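Local coordinates for protein thymidylate synthase 1 (Bacillus subtilis, PDB 1B02) that catalyses the reductive methylation of dUMP to dTMP, using 5,10-methylenetetrahydrofolate as both methyl donor and reductant, and so supplies a precursor of DNA, at residues V55-T60 / N192-N197; W65-K70 / M89-W94; P243-N248 / F262-Y267. All coordinates share one frame; numbering follows the deposited sequence.

Interaction 1 of 3, residues V55-T60 / N192-N197. With UFP (5-fluoro-2'-deoxyuridine-5'-monophosphate), chain B.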
loop_
_atom_site.group_PDB
_atom_site.type_symbol
_atom_site.label_atom_id
_atom_site.label_comp_id
_atom_site.label_asym_id
_atom_site.label_seq_id
_atom_site.Cartn_x
_atom_site.Cartn_y
_atom_site.Cartn_z
ATOM N N VAL A 55 11.211 7.624 -7.233
ATOM C CA VAL A 55 9.948 7.497 -6.524
ATOM C C VAL A 55 9.191 6.387 -7.248
ATOM O O VAL A 55 8.936 6.479 -8.450
ATOM C CB VAL A 55 9.133 8.802 -6.577
ATOM C CG1 VAL A 55 7.759 8.583 -5.961
ATOM C CG2 VAL A 55 9.875 9.902 -5.836
ATOM N N PRO A 56 8.836 5.312 -6.527
ATOM C CA PRO A 56 8.110 4.196 -7.142
ATOM C C PRO A 56 6.665 4.510 -7.531
ATOM O O PRO A 56 5.752 4.405 -6.713
ATOM C CB PRO A 56 8.200 3.089 -6.095
ATOM C CG PRO A 56 8.329 3.816 -4.802
ATOM C CD PRO A 56 9.090 5.082 -5.093
ATOM N N ILE A 57 6.468 4.900 -8.787
ATOM C CA ILE A 57 5.138 5.208 -9.294
ATOM C C ILE A 57 5.092 4.872 -10.779
ATOM O O ILE A 57 6.072 5.069 -11.498
ATOM C CB ILE A 57 4.779 6.701 -9.087
ATOM C CG1 ILE A 57 3.340 6.960 -9.542
ATOM C CG2 ILE A 57 5.751 7.585 -9.849
ATOM C CD1 ILE A 57 2.571 7.901 -8.640
ATOM N N LEU A 58 3.956 4.348 -11.230
ATOM C CA LEU A 58 3.786 3.971 -12.628
ATOM C C LEU A 58 3.616 5.191 -13.527
ATOM O O LEU A 58 2.992 6.177 -13.139
ATOM C CB LEU A 58 2.567 3.056 -12.779
ATOM C CG LEU A 58 2.640 1.649 -12.183
ATOM C CD1 LEU A 58 1.471 0.832 -12.699
ATOM C CD2 LEU A 58 3.956 0.981 -12.556
ATOM N N THR A 59 4.176 5.119 -14.731
ATOM C CA THR A 59 4.066 6.219 -15.682
ATOM C C THR A 59 3.336 5.788 -16.953
ATOM O O THR A 59 3.057 6.609 -17.825
ATOM C CB THR A 59 5.459 6.776 -16.063
ATOM O OG1 THR A 59 6.155 5.831 -16.886
ATOM C CG2 THR A 59 6.277 7.054 -14.815
ATOM N N THR A 60 3.023 4.499 -17.048
ATOM C CA THR A 60 2.322 3.956 -18.209
ATOM C C THR A 60 0.825 4.242 -18.125
ATOM O O THR A 60 0.074 3.973 -19.060
ATOM C CB THR A 60 2.523 2.432 -18.319
ATOM O OG1 THR A 60 2.312 1.827 -17.036
ATOM C CG2 THR A 60 3.929 2.118 -18.799
ATOM N N ASN A 192 -0.519 0.485 -3.509
ATOM C CA ASN A 192 0.279 -0.053 -2.408
ATOM C C ASN A 192 1.769 0.275 -2.465
ATOM O O ASN A 192 2.329 0.798 -1.504
ATOM C CB ASN A 192 0.112 -1.576 -2.333
ATOM C CG ASN A 192 -1.325 -1.999 -2.097
ATOM O OD1 ASN A 192 -1.774 -3.020 -2.619
ATOM N ND2 ASN A 192 -2.055 -1.217 -1.308
ATOM N N VAL A 193 2.407 -0.047 -3.584
ATOM C CA VAL A 193 3.834 0.198 -3.750
ATOM C C VAL A 193 4.218 1.657 -3.517
ATOM O O VAL A 193 5.237 1.949 -2.891
ATOM C CB VAL A 193 4.301 -0.220 -5.159
ATOM C CG1 VAL A 193 5.757 0.180 -5.380
ATOM C CG2 VAL A 193 4.129 -1.714 -5.329
ATOM N N PHE A 194 3.398 2.570 -4.021
ATOM C CA PHE A 194 3.669 3.992 -3.874
ATOM C C PHE A 194 3.379 4.515 -2.468
ATOM O O PHE A 194 4.245 5.108 -1.827
ATOM C CB PHE A 194 2.854 4.787 -4.903
ATOM C CG PHE A 194 2.991 6.281 -4.766
ATOM C CD1 PHE A 194 4.123 6.936 -5.240
ATOM C CD2 PHE A 194 1.997 7.029 -4.140
ATOM C CE1 PHE A 194 4.266 8.312 -5.091
ATOM C CE2 PHE A 194 2.131 8.406 -3.985
ATOM C CZ PHE A 194 3.267 9.047 -4.461
ATOM N N GLN A 195 2.161 4.292 -1.990
ATOM C CA GLN A 195 1.767 4.775 -0.674
ATOM C C GLN A 195 2.687 4.341 0.460
ATOM O O GLN A 195 2.846 5.067 1.443
ATOM C CB GLN A 195 0.333 4.346 -0.358
ATOM C CG GLN A 195 0.141 2.851 -0.210
ATOM C CD GLN A 195 -1.308 2.471 0.028
ATOM O OE1 GLN A 195 -1.647 1.292 0.102
ATOM N NE2 GLN A 195 -2.170 3.473 0.149
ATOM N N TYR A 196 3.294 3.165 0.338
ATOM C CA TYR A 196 4.176 2.692 1.395
ATOM C C TYR A 196 5.582 3.259 1.305
ATOM O O TYR A 196 6.283 3.354 2.308
ATOM C CB TYR A 196 4.190 1.163 1.432
ATOM C CG TYR A 196 3.119 0.658 2.369
ATOM C CD1 TYR A 196 3.331 0.639 3.748
ATOM C CD2 TYR A 196 1.853 0.316 1.893
ATOM C CE1 TYR A 196 2.308 0.302 4.630
ATOM C CE2 TYR A 196 0.821 -0.024 2.770
ATOM C CZ TYR A 196 1.057 -0.023 4.135
ATOM O OH TYR A 196 0.037 -0.324 5.009
ATOM N N ASN A 197 5.992 3.646 0.104
ATOM C CA ASN A 197 7.304 4.242 -0.065
ATOM C C ASN A 197 7.195 5.647 0.518
ATOM O O ASN A 197 8.173 6.213 1.009
ATOM C CB ASN A 197 7.674 4.323 -1.543
ATOM C CG ASN A 197 9.000 5.025 -1.770
ATOM O OD1 ASN A 197 9.044 6.150 -2.265
ATOM N ND2 ASN A 197 10.092 4.360 -1.406
HETATM N N1 UFP B . -5.939 -5.848 -2.438
HETATM C C2 UFP B . -4.708 -5.268 -2.830
HETATM N N3 UFP B . -4.113 -4.217 -2.062
HETATM C C4 UFP B . -4.728 -3.536 -0.939
HETATM C C5 UFP B . -6.321 -3.788 -0.600
HETATM C C6 UFP B . -6.556 -5.404 -1.004
HETATM O O2 UFP B . -4.211 -5.425 -3.950
HETATM O O4 UFP B . -4.066 -2.872 -0.128
HETATM F F5 UFP B . -6.686 -3.506 0.640
HETATM C "C1'" UFP B . -6.692 -6.847 -3.270
HETATM C "C2'" UFP B . -6.089 -8.229 -3.428
HETATM C "C3'" UFP B . -7.375 -8.983 -3.747
HETATM C "C4'" UFP B . -8.486 -8.313 -2.997
HETATM O "O3'" UFP B . -7.609 -8.917 -5.140
HETATM O "O4'" UFP B . -8.064 -6.967 -2.820
HETATM C "C5'" UFP B . -8.942 -8.811 -1.605
HETATM O "O5'" UFP B . -9.534 -10.135 -1.798
HETATM P P UFP B . -8.963 -11.359 -0.980
HETATM O O1P UFP B . -9.232 -11.089 0.442
HETATM O O2P UFP B . -7.596 -11.596 -1.389
HETATM O O3P UFP B . -9.825 -12.510 -1.653
#
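OD1 of Asn192 is gripped twice: N3 of the bound fluorinated nucleotide UFP donates to it at 2.7 Å along a fairly straight line (164°), and ND2 of Asn183 donates to it as well. The other branch of the same amide, ND2, reaches UFP O4 at 2.9 Å and gives its second hydrogen to Gln195 OE1, which lies almost in the amide plane. An asparagine suits this place because its acceptor and donor match the N3-H and O4 of a uracil. With a leucine here, N3 and O4 of the base would probably lose their mates, and Gln195 would be left without the amide it steadies.

Directly after Asn192, the same helix packs against residues 55-57 through Val193, Phe194 and Asn197, without a hydrogen bond between the two segments. Phe194 has CG anti to the backbone N (chi1 176°), which sets the ring beside Ile57, whose CD1 lies over one face, offset toward the rim, 4.1 Å from the ring centroid in a CH-pi contact. Pro56 O lies in the ring plane at the edge, 3.4 Å from Phe194 CD1, and Val55 CG1 also meets the rim. Pro56, which has no N-H to satisfy in this buried setting, rests CB on Val193 CG1 and has CD 3.0 Å from Asn197 OD1, an oxygen that accepts from Arg201 NE. The contact thus seats the loop between strand 40-50 and helix 65-77 against helix 188-207, whose side chains Asn192, Val193, Tyr196 and Asn197 lean on Phe216 and Tyr214 of strand 210-224.

Interaction 2 of 3, residues W65-K70 / M89-W94; sequences WKTAIK and MGVHIW. With C2F (5-methyl-5,6,7,8-tetrahydrofolic acid), chain C.
Lys70 meets the 89-94 segment at both its root and its tip. CB lies 4.1 Å from Val91 CG2; the chain then bends at chi2 (-148°), which takes CD alongside Met89, 3.8 Å from its CB, as the two side chains run past each other in opposite directions. CE passes the Met89 carbonyl, and NZ ends on Met89 O at 2.6 Å, nearly in line with the C=O bond. A long, flexible cation suits this place: its methylenes pack on apolar neighbours while its ammonium binds a carbonyl near the C-terminal end of helix 83-88, an end whose dipole would probably welcome positive charge. There Gly90 terminates the helix in a Schellman motif, with a positive phi (91°) that would jam a CB against the preceding carbonyl.

Beyond the turn, Val91 brings CG1 to 3.6 Å from Thr67 CG2, a methyl set one helical turn before Lys70. Thr67 OG1 faces the folate instead, 3.6 Å from OE2 of the glutamate tail of C2F. Ile93 CB lies 3.7 Å from C15 of the folate's benzoyl ring, and the Trp94 indole spreads one face beneath C9, which sits over its centre.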
loop_
_atom_site.group_PDB
_atom_site.type_symbol
_atom_site.label_atom_id
_atom_site.label_comp_id
_atom_site.label_asym_id
_atom_site.label_seq_id
_atom_site.Cartn_x
_atom_site.Cartn_y
_atom_site.Cartn_z
ATOM N N TRP A 65 -2.279 9.171 -7.232
ATOM C CA TRP A 65 -1.345 9.259 -6.117
ATOM C C TRP A 65 -1.848 10.031 -4.908
ATOM O O TRP A 65 -1.522 9.688 -3.772
ATOM C CB TRP A 65 -0.022 9.856 -6.594
ATOM C CG TRP A 65 -0.116 11.285 -7.007
ATOM C CD1 TRP A 65 -0.408 11.763 -8.252
ATOM C CD2 TRP A 65 0.120 12.430 -6.180
ATOM N NE1 TRP A 65 -0.365 13.136 -8.253
ATOM C CE2 TRP A 65 -0.044 13.573 -6.994
ATOM C CE3 TRP A 65 0.457 12.602 -4.830
ATOM C CZ2 TRP A 65 0.118 14.872 -6.503
ATOM C CZ3 TRP A 65 0.617 13.895 -4.341
ATOM C CH2 TRP A 65 0.447 15.013 -5.177
ATOM N N LYS A 66 -2.637 11.073 -5.143
ATOM C CA LYS A 66 -3.173 11.863 -4.042
ATOM C C LYS A 66 -4.100 11.002 -3.189
ATOM O O LYS A 66 -4.067 11.061 -1.958
ATOM C CB LYS A 66 -3.938 13.073 -4.584
ATOM C CG LYS A 66 -3.071 14.298 -4.822
ATOM C CD LYS A 66 -3.585 15.492 -4.035
ATOM C CE LYS A 66 -3.562 16.760 -4.875
ATOM N NZ LYS A 66 -3.784 17.969 -4.038
ATOM N N THR A 67 -4.924 10.200 -3.856
ATOM C CA THR A 67 -5.866 9.314 -3.180
ATOM C C THR A 67 -5.113 8.262 -2.371
ATOM O O THR A 67 -5.510 7.919 -1.256
ATOM C CB THR A 67 -6.771 8.596 -4.199
ATOM O OG1 THR A 67 -7.417 9.569 -5.027
ATOM C CG2 THR A 67 -7.823 7.763 -3.491
ATOM N N ALA A 68 -4.027 7.753 -2.944
ATOM C CA ALA A 68 -3.207 6.748 -2.283
ATOM C C ALA A 68 -2.677 7.284 -0.957
ATOM O O ALA A 68 -2.777 6.618 0.075
ATOM C CB ALA A 68 -2.047 6.343 -3.186
ATOM N N ILE A 69 -2.122 8.493 -0.984
ATOM C CA ILE A 69 -1.585 9.110 0.225
ATOM C C ILE A 69 -2.692 9.389 1.239
ATOM O O ILE A 69 -2.495 9.243 2.445
ATOM C CB ILE A 69 -0.856 10.429 -0.093
ATOM C CG1 ILE A 69 0.379 10.148 -0.946
ATOM C CG2 ILE A 69 -0.451 11.120 1.193
ATOM C CD1 ILE A 69 1.093 11.394 -1.410
ATOM N N LYS A 70 -3.860 9.789 0.748
ATOM C CA LYS A 70 -4.986 10.073 1.629
ATOM C C LYS A 70 -5.391 8.811 2.387
ATOM O O LYS A 70 -5.684 8.861 3.583
ATOM C CB LYS A 70 -6.173 10.596 0.816
ATOM C CG LYS A 70 -5.934 11.955 0.171
ATOM C CD LYS A 70 -7.221 12.750 0.078
ATOM C CE LYS A 70 -7.143 13.796 -1.021
ATOM N NZ LYS A 70 -8.492 14.292 -1.408
ATOM N N MET A 89 -12.506 13.223 2.885
ATOM C CA MET A 89 -11.341 13.607 2.100
ATOM C C MET A 89 -11.612 13.478 0.608
ATOM O O MET A 89 -10.780 13.858 -0.215
ATOM C CB MET A 89 -10.142 12.736 2.474
ATOM C CG MET A 89 -9.591 13.002 3.857
ATOM S SD MET A 89 -8.439 11.728 4.379
ATOM C CE MET A 89 -9.351 11.001 5.738
ATOM N N GLY A 90 -12.776 12.930 0.269
ATOM C CA GLY A 90 -13.144 12.769 -1.127
ATOM C C GLY A 90 -12.733 11.443 -1.736
ATOM O O GLY A 90 -12.539 11.349 -2.947
ATOM N N VAL A 91 -12.601 10.418 -0.901
ATOM C CA VAL A 91 -12.210 9.092 -1.372
ATOM C C VAL A 91 -13.340 8.095 -1.151
ATOM O O VAL A 91 -13.952 8.064 -0.081
ATOM C CB VAL A 91 -10.948 8.590 -0.639
ATOM C CG1 VAL A 91 -10.515 7.252 -1.216
ATOM C CG2 VAL A 91 -9.828 9.617 -0.768
ATOM N N HIS A 92 -13.615 7.279 -2.164
ATOM C CA HIS A 92 -14.684 6.289 -2.073
ATOM C C HIS A 92 -14.234 4.893 -2.488
ATOM O O HIS A 92 -15.061 4.031 -2.785
ATOM C CB HIS A 92 -15.868 6.721 -2.944
ATOM C CG HIS A 92 -16.456 8.039 -2.549
ATOM N ND1 HIS A 92 -17.562 8.145 -1.734
ATOM C CD2 HIS A 92 -16.080 9.306 -2.840
ATOM C CE1 HIS A 92 -17.841 9.421 -1.538
ATOM N NE2 HIS A 92 -16.956 10.147 -2.197
ATOM N N ILE A 93 -12.924 4.672 -2.501
ATOM C CA ILE A 93 -12.380 3.376 -2.889
ATOM C C ILE A 93 -12.713 2.262 -1.895
ATOM O O ILE A 93 -12.560 1.085 -2.211
ATOM C CB ILE A 93 -10.849 3.448 -3.053
ATOM C CG1 ILE A 93 -10.198 3.865 -1.729
ATOM C CG2 ILE A 93 -10.495 4.432 -4.164
ATOM C CD1 ILE A 93 -8.684 3.783 -1.734
ATOM N N TRP A 94 -13.176 2.638 -0.704
ATOM C CA TRP A 94 -13.518 1.668 0.337
ATOM C C TRP A 94 -15.021 1.574 0.587
ATOM O O TRP A 94 -15.476 0.758 1.387
ATOM C CB TRP A 94 -12.818 2.038 1.652
ATOM C CG TRP A 94 -11.445 1.451 1.783
ATOM C CD1 TRP A 94 -10.259 2.068 1.506
ATOM C CD2 TRP A 94 -11.118 0.116 2.186
ATOM N NE1 TRP A 94 -9.213 1.199 1.706
ATOM C CE2 TRP A 94 -9.711 -0.008 2.123
ATOM C CE3 TRP A 94 -11.878 -0.992 2.589
ATOM C CZ2 TRP A 94 -9.047 -1.195 2.451
ATOM C CZ3 TRP A 94 -11.215 -2.176 2.915
ATOM C CH2 TRP A 94 -9.813 -2.265 2.843
HETATM N N1 C2F C . -10.664 -5.159 -3.952
HETATM C C2 C2F C . -10.031 -5.311 -5.219
HETATM N NA2 C2F C . -10.468 -6.256 -6.155
HETATM N N3 C2F C . -8.803 -4.690 -5.488
HETATM C C4 C2F C . -8.184 -3.788 -4.524
HETATM O O4 C2F C . -7.073 -3.289 -4.670
HETATM C C4A C2F C . -8.858 -3.717 -3.153
HETATM N N5 C2F C . -8.414 -2.792 -2.088
HETATM C C6 C2F C . -9.337 -2.260 -1.171
HETATM C C7 C2F C . -10.259 -3.330 -0.647
HETATM N N8 C2F C . -10.720 -4.280 -1.685
HETATM C C8A C2F C . -10.031 -4.467 -2.898
HETATM C C9 C2F C . -10.139 -1.022 -1.679
HETATM N N10 C2F C . -9.099 -0.124 -2.338
HETATM C C11 C2F C . -7.006 -2.711 -1.640
HETATM C C12 C2F C . -9.497 1.356 -6.391
HETATM C C13 C2F C . -10.494 0.495 -5.828
HETATM C C14 C2F C . -10.365 -0.042 -4.538
HETATM C C15 C2F C . -9.155 0.187 -3.769
HETATM C C16 C2F C . -8.086 0.937 -4.397
HETATM C C17 C2F C . -8.267 1.538 -5.634
HETATM C C C2F C . -9.711 2.115 -7.712
HETATM O O C2F C . -10.860 2.051 -8.234
HETATM N N C2F C . -8.570 2.756 -8.273
HETATM C CA C2F C . -8.901 3.643 -9.409
HETATM C CB C2F C . -8.867 5.090 -8.857
HETATM C CG C2F C . -9.634 6.378 -9.245
HETATM C CD C2F C . -9.923 7.216 -7.941
HETATM O OE1 C2F C . -10.923 6.812 -7.266
HETATM O OE2 C2F C . -9.327 8.308 -7.841
HETATM C CT C2F C . -7.887 3.337 -10.499
HETATM O O1 C2F C . -6.706 3.294 -10.069
HETATM O O2 C2F C . -8.325 3.205 -11.653
#

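Interaction 3 of 3, residues P243-N248 / F262-Y267; sequences PELWIN and FKLINY
Pro243 lies beside Tyr267, with the proline CB 3.7 Å from the tyrosine CB and its CG close to CD1. Pro243 is buried here, and its CB also comes within 3.1 Å of Ile265 O. The antiparallel strands 244-247 and 262-265 then run on as a two-stranded ribbon. On its inward side Leu245 CD2 meets Leu264 CD2 at 4.1 Å. Farther along, Ile247 CG2 meets Phe262 CE1 at 3.9 Å. Leu264 rests on Trp65, while Phe262 reaches Ile69 of helix 65-77 and Val198 of helix 188-207, so bulky apolar residues suit this side.

The opposite side, with Glu244, Trp246, Lys263 and Ile265, is exposed to solvent, though its side chains still touch. Trp246 has CG anti to the backbone N (chi1 173°), which lays the indole beside Lys263, whose CD lies 3.7 Å from Trp246 CE3; the lysine NZ turns instead to Asp260 O. Glu244 meets Ile265 through CB, while its carboxylate extends from the ribbon.

Between the strands, Glu244 and Ile265 exchange two backbone bonds, as do Trp246 and Lys263; Ile265 N donates to Glu244 O at 2.7 Å and 172°. Cohesion across the ribbon therefore comes from main-chain bonding and apolar packing, with no salt bridge joining its charged side chains.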
loop_
_atom_site.group_PDB
_atom_site.type_symbol
_atom_site.label_atom_id
_atom_site.label_comp_id
_atom_site.label_asym_id
_atom_site.label_seq_id
_atom_site.Cartn_x
_atom_site.Cartn_y
_atom_site.Cartn_z
ATOM N N PRO A 243 8.937 10.904 -11.393
ATOM C CA PRO A 243 8.804 12.267 -10.877
ATOM C C PRO A 243 9.524 12.418 -9.545
ATOM O O PRO A 243 10.000 11.439 -8.972
ATOM C CB PRO A 243 7.298 12.442 -10.730
ATOM C CG PRO A 243 6.800 11.065 -10.434
ATOM C CD PRO A 243 7.729 10.099 -11.139
ATOM N N GLU A 244 9.608 13.649 -9.057
ATOM C CA GLU A 244 10.255 13.916 -7.781
ATOM C C GLU A 244 9.162 14.148 -6.753
ATOM O O GLU A 244 8.141 14.760 -7.054
ATOM C CB GLU A 244 11.148 15.152 -7.883
ATOM C CG GLU A 244 12.416 14.931 -8.692
ATOM C CD GLU A 244 13.576 15.776 -8.200
ATOM O OE1 GLU A 244 13.396 16.511 -7.202
ATOM O OE2 GLU A 244 14.666 15.704 -8.810
ATOM N N LEU A 245 9.370 13.649 -5.541
ATOM C CA LEU A 245 8.385 13.808 -4.482
ATOM C C LEU A 245 8.841 14.859 -3.483
ATOM O O LEU A 245 9.865 14.694 -2.821
ATOM C CB LEU A 245 8.166 12.474 -3.761
ATOM C CG LEU A 245 6.849 12.186 -3.028
ATOM C CD1 LEU A 245 7.170 11.713 -1.620
ATOM C CD2 LEU A 245 5.953 13.416 -2.988
ATOM N N TRP A 246 8.083 15.945 -3.380
ATOM C CA TRP A 246 8.418 17.001 -2.440
ATOM C C TRP A 246 7.610 16.804 -1.167
ATOM O O TRP A 246 6.383 16.707 -1.209
ATOM C CB TRP A 246 8.110 18.382 -3.033
ATOM C CG TRP A 246 8.283 19.514 -2.043
ATOM C CD1 TRP A 246 9.428 20.224 -1.797
ATOM C CD2 TRP A 246 7.289 20.038 -1.147
ATOM N NE1 TRP A 246 9.209 21.150 -0.802
ATOM C CE2 TRP A 246 7.907 21.056 -0.384
ATOM C CE3 TRP A 246 5.938 19.741 -0.911
ATOM C CZ2 TRP A 246 7.219 21.783 0.597
ATOM C CZ3 TRP A 246 5.252 20.465 0.069
ATOM C CH2 TRP A 246 5.898 21.474 0.808
ATOM N N ILE A 247 8.304 16.729 -0.038
ATOM C CA ILE A 247 7.644 16.575 1.249
ATOM C C ILE A 247 8.047 17.770 2.098
ATOM O O ILE A 247 9.234 18.067 2.239
ATOM C CB ILE A 247 8.071 15.278 1.968
ATOM C CG1 ILE A 247 7.879 14.077 1.041
ATOM C CG2 ILE A 247 7.237 15.087 3.226
ATOM C CD1 ILE A 247 8.536 12.811 1.541
ATOM N N ASN A 248 7.055 18.459 2.648
ATOM C CA ASN A 248 7.304 19.632 3.472
ATOM C C ASN A 248 8.408 19.383 4.498
ATOM O O ASN A 248 8.227 18.621 5.448
ATOM C CB ASN A 248 6.021 20.048 4.187
ATOM C CG ASN A 248 6.148 21.396 4.855
ATOM O OD1 ASN A 248 7.166 22.073 4.714
ATOM N ND2 ASN A 248 5.115 21.795 5.590
ATOM N N PHE A 262 2.551 17.085 0.424
ATOM C CA PHE A 262 3.117 16.228 -0.611
ATOM C C PHE A 262 2.832 16.787 -1.994
ATOM O O PHE A 262 1.697 17.148 -2.309
ATOM C CB PHE A 262 2.541 14.812 -0.501
ATOM C CG PHE A 262 2.718 14.193 0.853
ATOM C CD1 PHE A 262 3.896 13.531 1.177
ATOM C CD2 PHE A 262 1.722 14.303 1.817
ATOM C CE1 PHE A 262 4.081 12.991 2.444
ATOM C CE2 PHE A 262 1.896 13.767 3.087
ATOM C CZ PHE A 262 3.078 13.110 3.403
ATOM N N LYS A 263 3.872 16.850 -2.817
ATOM C CA LYS A 263 3.750 17.363 -4.170
ATOM C C LYS A 263 4.607 16.545 -5.124
ATOM O O LYS A 263 5.813 16.412 -4.921
ATOM C CB LYS A 263 4.194 18.828 -4.224
ATOM C CG LYS A 263 3.068 19.834 -4.032
ATOM C CD LYS A 263 3.576 21.123 -3.394
ATOM C CE LYS A 263 2.425 22.014 -2.935
ATOM N NZ LYS A 263 1.300 21.242 -2.324
ATOM N N LEU A 264 3.979 15.989 -6.155
ATOM C CA LEU A 264 4.708 15.213 -7.150
ATOM C C LEU A 264 5.146 16.203 -8.217
ATOM O O LEU A 264 4.325 16.921 -8.781
ATOM C CB LEU A 264 3.814 14.132 -7.771
ATOM C CG LEU A 264 3.957 12.693 -7.256
ATOM C CD1 LEU A 264 3.483 11.735 -8.334
ATOM C CD2 LEU A 264 5.400 12.388 -6.879
ATOM N N ILE A 265 6.444 16.245 -8.484
ATOM C CA ILE A 265 6.985 17.170 -9.465
ATOM C C ILE A 265 7.343 16.482 -10.776
ATOM O O ILE A 265 8.035 15.467 -10.787
ATOM C CB ILE A 265 8.246 17.885 -8.904
ATOM C CG1 ILE A 265 7.827 19.016 -7.963
ATOM C CG2 ILE A 265 9.090 18.449 -10.042
ATOM C CD1 ILE A 265 7.249 18.541 -6.653
ATOM N N ASN A 266 6.864 17.046 -11.878
ATOM C CA ASN A 266 7.146 16.519 -13.207
ATOM C C ASN A 266 6.653 15.096 -13.428
ATOM O O ASN A 266 7.325 14.290 -14.076
ATOM C CB ASN A 266 8.649 16.582 -13.483
ATOM C CG ASN A 266 8.962 17.101 -14.868
ATOM O OD1 ASN A 266 9.637 16.438 -15.655
ATOM N ND2 ASN A 266 8.470 18.297 -15.175
ATOM N N TYR A 267 5.475 14.790 -12.899
ATOM C CA TYR A 267 4.910 13.462 -13.060
ATOM C C TYR A 267 4.253 13.325 -14.429
ATOM O O TYR A 267 3.102 13.715 -14.619
ATOM C CB TYR A 267 3.883 13.179 -11.956
ATOM C CG TYR A 267 3.182 11.842 -12.092
ATOM C CD1 TYR A 267 3.834 10.737 -12.644
ATOM C CD2 TYR A 267 1.860 11.684 -11.677
ATOM C CE1 TYR A 267 3.184 9.511 -12.784
ATOM C CE2 TYR A 267 1.201 10.463 -11.813
ATOM C CZ TYR A 267 1.868 9.381 -12.367
ATOM O OH TYR A 267 1.215 8.175 -12.512
#

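From the N terminus, residues 55-60 open the long loop that interaction 1 closes at helix 188-207. Interaction 2 is nested inside it: helix 65-77 starts soon after residues 55-60, and residues 89-94 fold back on it through a short helical excursion. Interaction 3 follows in series, its two strands joined by a connection without helix or strand. In space the three converge. Trp65 packs its CB against Phe194 and Ile57 of interaction 1 and its indole against residues 262-267; Gln195 NE2 bonds Ala68 O; Tyr267 OH bonds Leu58 O. Helix 65-77 thus touches the ribbon, helix 188-207 and the loop of residues 89-94 that helps line the folate site.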